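Local coordinates for protein thioredoxin reductase (Clostridium acetobutylicum ATCC 824, PDB 6GNA) that probably reduces thioredoxin through a bound FAD and a redox-active disulfide, drawing its electrons from ferredoxin rather than from a pyridine nucleotide, at residues L110-E115 with K221-P226; I33-S38 with V82-I87. One frame throughout, in Å; residues are numbered along the deposited sequence.

Contact 1 (L110-E115 with K221-P226); sequences LAMGME and KDSAPP. With FAD (flavin-adenine dinucleotide), chain B.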
# COMPACT_ATOMS: atom_id res chain seq x y z
N LEU A 110 -10.93 -9.25 3.62
CA LEU A 110 -11.52 -9.40 2.29
C LEU A 110 -10.47 -9.03 1.26
O LEU A 110 -9.94 -7.91 1.27
CB LEU A 110 -12.72 -8.45 2.18
CG LEU A 110 -13.82 -8.65 3.23
CD1 LEU A 110 -14.91 -7.63 3.07
CD2 LEU A 110 -14.41 -10.06 3.10
N ALA A 111 -10.25 -9.91 0.31
CA ALA A 111 -9.20 -9.75 -0.69
C ALA A 111 -9.64 -10.35 -2.01
O ALA A 111 -8.87 -11.02 -2.70
CB ALA A 111 -7.86 -10.32 -0.21
N MET A 112 -10.91 -10.10 -2.37
CA MET A 112 -11.54 -10.82 -3.47
C MET A 112 -11.19 -10.27 -4.84
O MET A 112 -11.62 -10.85 -5.84
CB MET A 112 -13.07 -10.77 -3.33
CG MET A 112 -13.65 -11.48 -2.13
SD MET A 112 -13.71 -10.48 -0.67
CE MET A 112 -14.92 -9.22 -1.12
N GLY A 113 -10.51 -9.13 -4.89
CA GLY A 113 -10.21 -8.50 -6.16
C GLY A 113 -11.44 -7.72 -6.61
O GLY A 113 -12.41 -7.59 -5.87
N MET A 114 -11.41 -7.20 -7.83
CA MET A 114 -12.55 -6.45 -8.35
C MET A 114 -13.08 -7.09 -9.63
O MET A 114 -12.31 -7.34 -10.55
CB MET A 114 -12.15 -5.00 -8.62
CG MET A 114 -13.25 -4.16 -9.27
SD MET A 114 -14.65 -3.88 -8.18
CE MET A 114 -13.90 -2.86 -6.92
N GLU A 115 -14.38 -7.35 -9.69
CA GLU A 115 -14.95 -7.96 -10.89
C GLU A 115 -14.97 -6.93 -12.01
O GLU A 115 -15.40 -5.80 -11.82
CB GLU A 115 -16.37 -8.45 -10.61
CG GLU A 115 -17.05 -9.07 -11.81
CD GLU A 115 -16.31 -10.28 -12.35
OE1 GLU A 115 -15.80 -11.08 -11.54
OE2 GLU A 115 -16.24 -10.43 -13.59
N LYS A 221 -19.87 -15.84 -10.45
CA LYS A 221 -18.54 -15.32 -10.72
C LYS A 221 -17.63 -15.76 -9.57
O LYS A 221 -18.04 -16.52 -8.68
CB LYS A 221 -18.64 -13.80 -10.89
CG LYS A 221 -19.47 -13.39 -12.11
CD LYS A 221 -19.60 -11.88 -12.32
CE LYS A 221 -20.57 -11.56 -13.45
NZ LYS A 221 -20.74 -10.11 -13.77
N ASP A 222 -16.39 -15.28 -9.56
CA ASP A 222 -15.46 -15.71 -8.52
C ASP A 222 -15.96 -15.30 -7.14
O ASP A 222 -15.68 -15.97 -6.14
CB ASP A 222 -14.08 -15.11 -8.75
CG ASP A 222 -13.31 -15.80 -9.87
OD1 ASP A 222 -13.80 -16.80 -10.47
OD2 ASP A 222 -12.16 -15.37 -10.12
N SER A 223 -16.73 -14.24 -7.09
CA SER A 223 -17.30 -13.80 -5.84
C SER A 223 -18.56 -13.01 -6.09
O SER A 223 -18.68 -12.32 -7.09
CB SER A 223 -16.30 -12.93 -5.08
OG SER A 223 -16.84 -12.45 -3.87
N ALA A 224 -19.54 -13.18 -5.22
CA ALA A 224 -20.70 -12.32 -5.27
C ALA A 224 -20.25 -10.87 -5.09
O ALA A 224 -19.15 -10.62 -4.58
CB ALA A 224 -21.64 -12.69 -4.13
N PRO A 225 -21.07 -9.90 -5.46
CA PRO A 225 -20.74 -8.52 -5.14
C PRO A 225 -20.54 -8.38 -3.64
O PRO A 225 -21.19 -9.07 -2.84
CB PRO A 225 -21.96 -7.73 -5.62
CG PRO A 225 -22.63 -8.61 -6.63
CD PRO A 225 -22.37 -10.01 -6.14
N PRO A 226 -19.64 -7.49 -3.21
CA PRO A 226 -19.23 -7.52 -1.80
C PRO A 226 -20.36 -7.30 -0.81
O PRO A 226 -20.35 -7.90 0.27
CB PRO A 226 -18.16 -6.42 -1.72
CG PRO A 226 -18.29 -5.63 -2.98
CD PRO A 226 -18.83 -6.56 -4.01
PA FAD B . -6.99 -10.54 -7.60
O1A FAD B . -5.63 -10.51 -8.23
O2A FAD B . -8.22 -10.49 -8.48
O5B FAD B . -7.10 -11.83 -6.65
C5B FAD B . -8.37 -12.34 -6.27
C4B FAD B . -8.28 -13.84 -6.03
O4B FAD B . -9.17 -14.21 -4.97
C3B FAD B . -8.69 -14.63 -7.26
O3B FAD B . -7.80 -15.73 -7.47
C2B FAD B . -10.08 -15.12 -6.95
O2B FAD B . -10.36 -16.39 -7.55
C1B FAD B . -10.08 -15.20 -5.43
N9A FAD B . -11.44 -14.95 -4.89
C8A FAD B . -12.19 -13.85 -5.11
N7A FAD B . -13.38 -13.96 -4.46
C5A FAD B . -13.39 -15.14 -3.82
C6A FAD B . -14.33 -15.88 -2.95
N6A FAD B . -15.54 -15.36 -2.63
N1A FAD B . -13.95 -17.09 -2.49
C2A FAD B . -12.75 -17.62 -2.80
N3A FAD B . -11.85 -17.00 -3.58
C4A FAD B . -12.11 -15.79 -4.11
N1 FAD B . -1.14 -4.35 -12.09
C2 FAD B . 0.09 -3.79 -12.01
O2 FAD B . 0.40 -3.16 -10.98
N3 FAD B . 1.00 -3.88 -13.00
C4 FAD B . 0.75 -4.53 -14.14
O4 FAD B . 1.62 -4.60 -15.04
C4X FAD B . -0.57 -5.18 -14.31
N5 FAD B . -0.89 -5.85 -15.43
C5X FAD B . -2.11 -6.43 -15.56
C6 FAD B . -2.42 -7.12 -16.73
C7 FAD B . -3.66 -7.72 -16.87
C7M FAD B . -4.00 -8.47 -18.14
C8 FAD B . -4.67 -7.62 -15.78
C8M FAD B . -6.02 -8.27 -15.94
C9 FAD B . -4.36 -6.93 -14.62
C9A FAD B . -3.12 -6.33 -14.47
N10 FAD B . -2.81 -5.62 -13.29
C10 FAD B . -1.52 -5.05 -13.18
C1' FAD B . -3.77 -5.51 -12.19
C2' FAD B . -3.37 -6.45 -11.07
O2' FAD B . -3.41 -7.79 -11.56
C3' FAD B . -4.33 -6.31 -9.89
O3' FAD B . -4.27 -4.98 -9.37
C4' FAD B . -3.98 -7.30 -8.79
O4' FAD B . -4.04 -8.64 -9.30
C5' FAD B . -4.93 -7.15 -7.60
O5' FAD B . -4.84 -8.33 -6.81
P FAD B . -5.93 -8.67 -5.68
O1P FAD B . -5.34 -9.73 -4.78
O2P FAD B . -6.50 -7.41 -5.08
O3P FAD B . -7.13 -9.32 -6.54
O HOH W 1 -15.92 -11.69 -9.15
O HOH W 2 -15.33 -13.89 -11.82
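M112 and S223 meet at the centre in a van der Waals contact between a methylene and a hydroxyl, with M112 CG 3.8 Å from S223 OG. The flexible methionine is bent at both chi2 and chi3, which turns its methyl toward the helix start at P226, where M112 CE makes an apolar contact 4.3 Å from P226 CB. Farther along, E115 and K221 cross at about a right angle: E115 CD rests 3.7 Å from K221 CD, so carboxylate carbon meets lysine methylene. K221 is extended beyond CG, and its ammonium stays 4.5 Å from E115, measured NZ to OE2, too far for a salt bridge; both groups instead hydrogen-bond to T117 OG1.

Two waters add a polar link between the two loops. Water 2 donates to E115 OE1 and accepts from D222 N, 2.9 Å from each atom. Water 1 also donates to E115 OE1, while its bond from S223 N is weak. One carboxylate oxygen thereby reaches two successive amides of the facing loop.

FAD takes up most of the other polar groups. S223 OG, anti to its own amide nitrogen (chi1 178°), accepts a weak but nearly straight bond from FAD N6A (170°); its second partner is A224 O, to which it donates in the carbonyl plane, so its hydroxyl has a preferred rotation. D222 OD2 takes a weak hydrogen bond from ribose O2B, and its other oxygen, OD1, has N153 as partner. M112 CB and M112 CG each lie 3.4 Å from FAD N7A. Positive phi favours glycine at G113, where a side chain would collide with FAD O2A; G113 CA approaches the pyrophosphate oxygen O3P to 3.2 Å.

Together the two loops line the adenosine and pyrophosphate part of the FAD pocket in a pyridine nucleotide-disulphide oxidoreductase fold, the first directly following strand 108-110 of the parallel FAD-binding sheet.

Contact 2 (I33-S38 with V82-I87); sequences IVFGSS and VKVNNI. With FAD (flavin-adenine dinucleotide), chain B.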
# COMPACT_ATOMS: atom_id res chain seq x y z
N ILE A 33 -6.19 -19.00 7.78
CA ILE A 33 -6.64 -19.78 6.63
C ILE A 33 -6.83 -18.82 5.47
O ILE A 33 -7.35 -17.71 5.65
CB ILE A 33 -7.93 -20.58 6.93
CG1 ILE A 33 -8.39 -21.39 5.71
CG2 ILE A 33 -9.07 -19.66 7.39
CD1 ILE A 33 -9.31 -22.55 6.05
N VAL A 34 -6.40 -19.24 4.28
CA VAL A 34 -6.47 -18.43 3.07
C VAL A 34 -7.36 -19.17 2.08
O VAL A 34 -7.05 -20.30 1.69
CB VAL A 34 -5.09 -18.17 2.45
CG1 VAL A 34 -5.22 -17.21 1.27
CG2 VAL A 34 -4.12 -17.64 3.48
N PHE A 35 -8.46 -18.54 1.69
CA PHE A 35 -9.37 -19.11 0.70
C PHE A 35 -9.05 -18.53 -0.67
O PHE A 35 -8.72 -17.35 -0.79
CB PHE A 35 -10.83 -18.79 1.03
CG PHE A 35 -11.29 -19.36 2.32
CD1 PHE A 35 -11.64 -20.69 2.40
CD2 PHE A 35 -11.35 -18.59 3.46
CE1 PHE A 35 -12.07 -21.23 3.59
CE2 PHE A 35 -11.79 -19.13 4.66
CZ PHE A 35 -12.13 -20.45 4.72
N GLY A 36 -9.16 -19.36 -1.70
CA GLY A 36 -8.96 -18.87 -3.05
C GLY A 36 -8.67 -19.99 -4.03
O GLY A 36 -9.04 -21.14 -3.82
N SER A 37 -8.02 -19.60 -5.11
CA SER A 37 -7.76 -20.47 -6.24
C SER A 37 -6.35 -21.01 -6.15
O SER A 37 -5.43 -20.35 -5.65
CB SER A 37 -7.93 -19.70 -7.54
OG SER A 37 -7.54 -20.51 -8.64
N SER A 38 -6.20 -22.23 -6.69
CA SER A 38 -4.91 -22.90 -6.74
C SER A 38 -3.87 -22.07 -7.47
O SER A 38 -2.70 -22.04 -7.09
CB SER A 38 -5.07 -24.26 -7.42
N VAL A 82 -11.61 -23.42 -2.13
CA VAL A 82 -13.07 -23.36 -2.10
C VAL A 82 -13.51 -21.93 -2.35
O VAL A 82 -12.76 -20.98 -2.12
CB VAL A 82 -13.71 -23.88 -0.79
CG1 VAL A 82 -13.35 -25.33 -0.54
CG2 VAL A 82 -13.32 -23.01 0.40
N LYS A 83 -14.74 -21.79 -2.82
CA LYS A 83 -15.36 -20.49 -3.02
C LYS A 83 -16.08 -20.07 -1.75
O LYS A 83 -16.90 -20.82 -1.22
CB LYS A 83 -16.35 -20.52 -4.19
CG LYS A 83 -17.07 -19.19 -4.43
CD LYS A 83 -18.02 -19.24 -5.63
CE LYS A 83 -18.70 -17.89 -5.85
NZ LYS A 83 -19.71 -17.98 -6.95
N VAL A 84 -15.79 -18.87 -1.26
CA VAL A 84 -16.54 -18.33 -0.14
C VAL A 84 -17.83 -17.70 -0.66
O VAL A 84 -17.79 -16.81 -1.52
CB VAL A 84 -15.71 -17.31 0.65
CG1 VAL A 84 -16.55 -16.70 1.78
CG2 VAL A 84 -14.47 -18.00 1.22
N ASN A 85 -18.96 -18.14 -0.13
CA ASN A 85 -20.27 -17.66 -0.56
C ASN A 85 -20.86 -16.58 0.33
O ASN A 85 -21.53 -15.67 -0.18
CB ASN A 85 -21.27 -18.82 -0.63
CG ASN A 85 -20.98 -19.73 -1.77
OD1 ASN A 85 -20.66 -19.27 -2.86
ND2 ASN A 85 -21.08 -21.02 -1.53
N ASN A 86 -20.64 -16.62 1.64
CA ASN A 86 -21.23 -15.64 2.53
C ASN A 86 -20.39 -15.57 3.79
O ASN A 86 -19.84 -16.58 4.23
CB ASN A 86 -22.68 -15.96 2.89
CG ASN A 86 -23.63 -15.73 1.74
OD1 ASN A 86 -24.14 -16.67 1.14
ND2 ASN A 86 -23.86 -14.46 1.42
N ILE A 87 -20.29 -14.37 4.33
CA ILE A 87 -19.58 -14.10 5.57
C ILE A 87 -20.53 -13.31 6.43
O ILE A 87 -20.95 -12.21 6.06
CB ILE A 87 -18.28 -13.31 5.32
CG1 ILE A 87 -17.38 -14.12 4.40
CG2 ILE A 87 -17.58 -13.00 6.65
CD1 ILE A 87 -16.22 -13.35 3.90
PA FAD B . -6.99 -10.54 -7.60
O1A FAD B . -5.63 -10.51 -8.23
O2A FAD B . -8.22 -10.49 -8.48
O5B FAD B . -7.10 -11.83 -6.65
C5B FAD B . -8.37 -12.34 -6.27
C4B FAD B . -8.28 -13.84 -6.03
O4B FAD B . -9.17 -14.21 -4.97
C3B FAD B . -8.69 -14.63 -7.26
O3B FAD B . -7.80 -15.73 -7.47
C2B FAD B . -10.08 -15.12 -6.95
O2B FAD B . -10.36 -16.39 -7.55
C1B FAD B . -10.08 -15.20 -5.43
N9A FAD B . -11.44 -14.95 -4.89
C8A FAD B . -12.19 -13.85 -5.11
N7A FAD B . -13.38 -13.96 -4.46
C5A FAD B . -13.39 -15.14 -3.82
C6A FAD B . -14.33 -15.88 -2.95
N6A FAD B . -15.54 -15.36 -2.63
N1A FAD B . -13.95 -17.09 -2.49
C2A FAD B . -12.75 -17.62 -2.80
N3A FAD B . -11.85 -17.00 -3.58
C4A FAD B . -12.11 -15.79 -4.11
N1 FAD B . -1.14 -4.35 -12.09
C2 FAD B . 0.09 -3.79 -12.01
O2 FAD B . 0.40 -3.16 -10.98
N3 FAD B . 1.00 -3.88 -13.00
C4 FAD B . 0.75 -4.53 -14.14
O4 FAD B . 1.62 -4.60 -15.04
C4X FAD B . -0.57 -5.18 -14.31
N5 FAD B . -0.89 -5.85 -15.43
C5X FAD B . -2.11 -6.43 -15.56
C6 FAD B . -2.42 -7.12 -16.73
C7 FAD B . -3.66 -7.72 -16.87
C7M FAD B . -4.00 -8.47 -18.14
C8 FAD B . -4.67 -7.62 -15.78
C8M FAD B . -6.02 -8.27 -15.94
C9 FAD B . -4.36 -6.93 -14.62
C9A FAD B . -3.12 -6.33 -14.47
N10 FAD B . -2.81 -5.62 -13.29
C10 FAD B . -1.52 -5.05 -13.18
C1' FAD B . -3.77 -5.51 -12.19
C2' FAD B . -3.37 -6.45 -11.07
O2' FAD B . -3.41 -7.79 -11.56
C3' FAD B . -4.33 -6.31 -9.89
O3' FAD B . -4.27 -4.98 -9.37
C4' FAD B . -3.98 -7.30 -8.79
O4' FAD B . -4.04 -8.64 -9.30
C5' FAD B . -4.93 -7.15 -7.60
O5' FAD B . -4.84 -8.33 -6.81
P FAD B . -5.93 -8.67 -5.68
O1P FAD B . -5.34 -9.73 -4.78
O2P FAD B . -6.50 -7.41 -5.08
O3P FAD B . -7.13 -9.32 -6.54
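F35, the last residue of strand 32-35, is the first of its segment to meet V82 and V84. Its side chain leaves the strand with CG anti to the carbonyl carbon (chi1 -62°), which sets the ring between I33 CG1 on one face and V84 CG2 on the other. The V84 methyl makes a CH-pi contact, 4.1 Å from the F35 ring centroid and 28° off the normal, nearest to CG. V82 CG2 comes in obliquely, 3.5 Å from F35 CD1. Two branched valines suit this place because each offers a compact methyl to a broad ring.

G36 follows, with backbone angles that crowd any side chain and so call for glycine. Its bare CA lies 3.5 Å from FAD N3A. Along the N1A and N6A edge of the adenine, the backbone of V84 reads the base: V84 N donates to N1A over 2.8 Å (168°), and N6A donates to V84 O over 2.9 Å. V82 O, buried without a hydrogen-bonding partner, faces adenine C2A at 3.4 Å.

S37 then turns to the ribose, its CB 4.0 Å from FAD O3B, while its OG bonds to D39.

Strand 32-35 runs between strands 9-12 and 79-80 of the parallel sheet, with F35 also packing on I12 and edge-to-face on Y103. Strand 84-89 belongs to the mixed sheet, where it pairs with strand 94-98, with a classic beta bulge where N85 and N86 both face M97; the contact therefore brings the two sheets together beside the adenine.

Overall arrangement
From the N terminus, the strand-helix-strand unit 9-12, 16-25 and 32-35 leads into contact 2, which closes a loop holding helices 42-46 and 61-74. The chain then passes through the mixed sheet and returns on strand 108-110, where contact 1 opens; its long loop includes all five strands of the second parallel sheet. The contacts are thus in series, neither nested nor crossed. Their centres are 10 Å apart and they touch directly: K83 NZ probably hydrogen-bonds to K221 O, and L110 packs on I87. Both meet at the FAD adenine, whose amino group has partners in each, tying both parallel sheets and the mixed sheet to the cofactor.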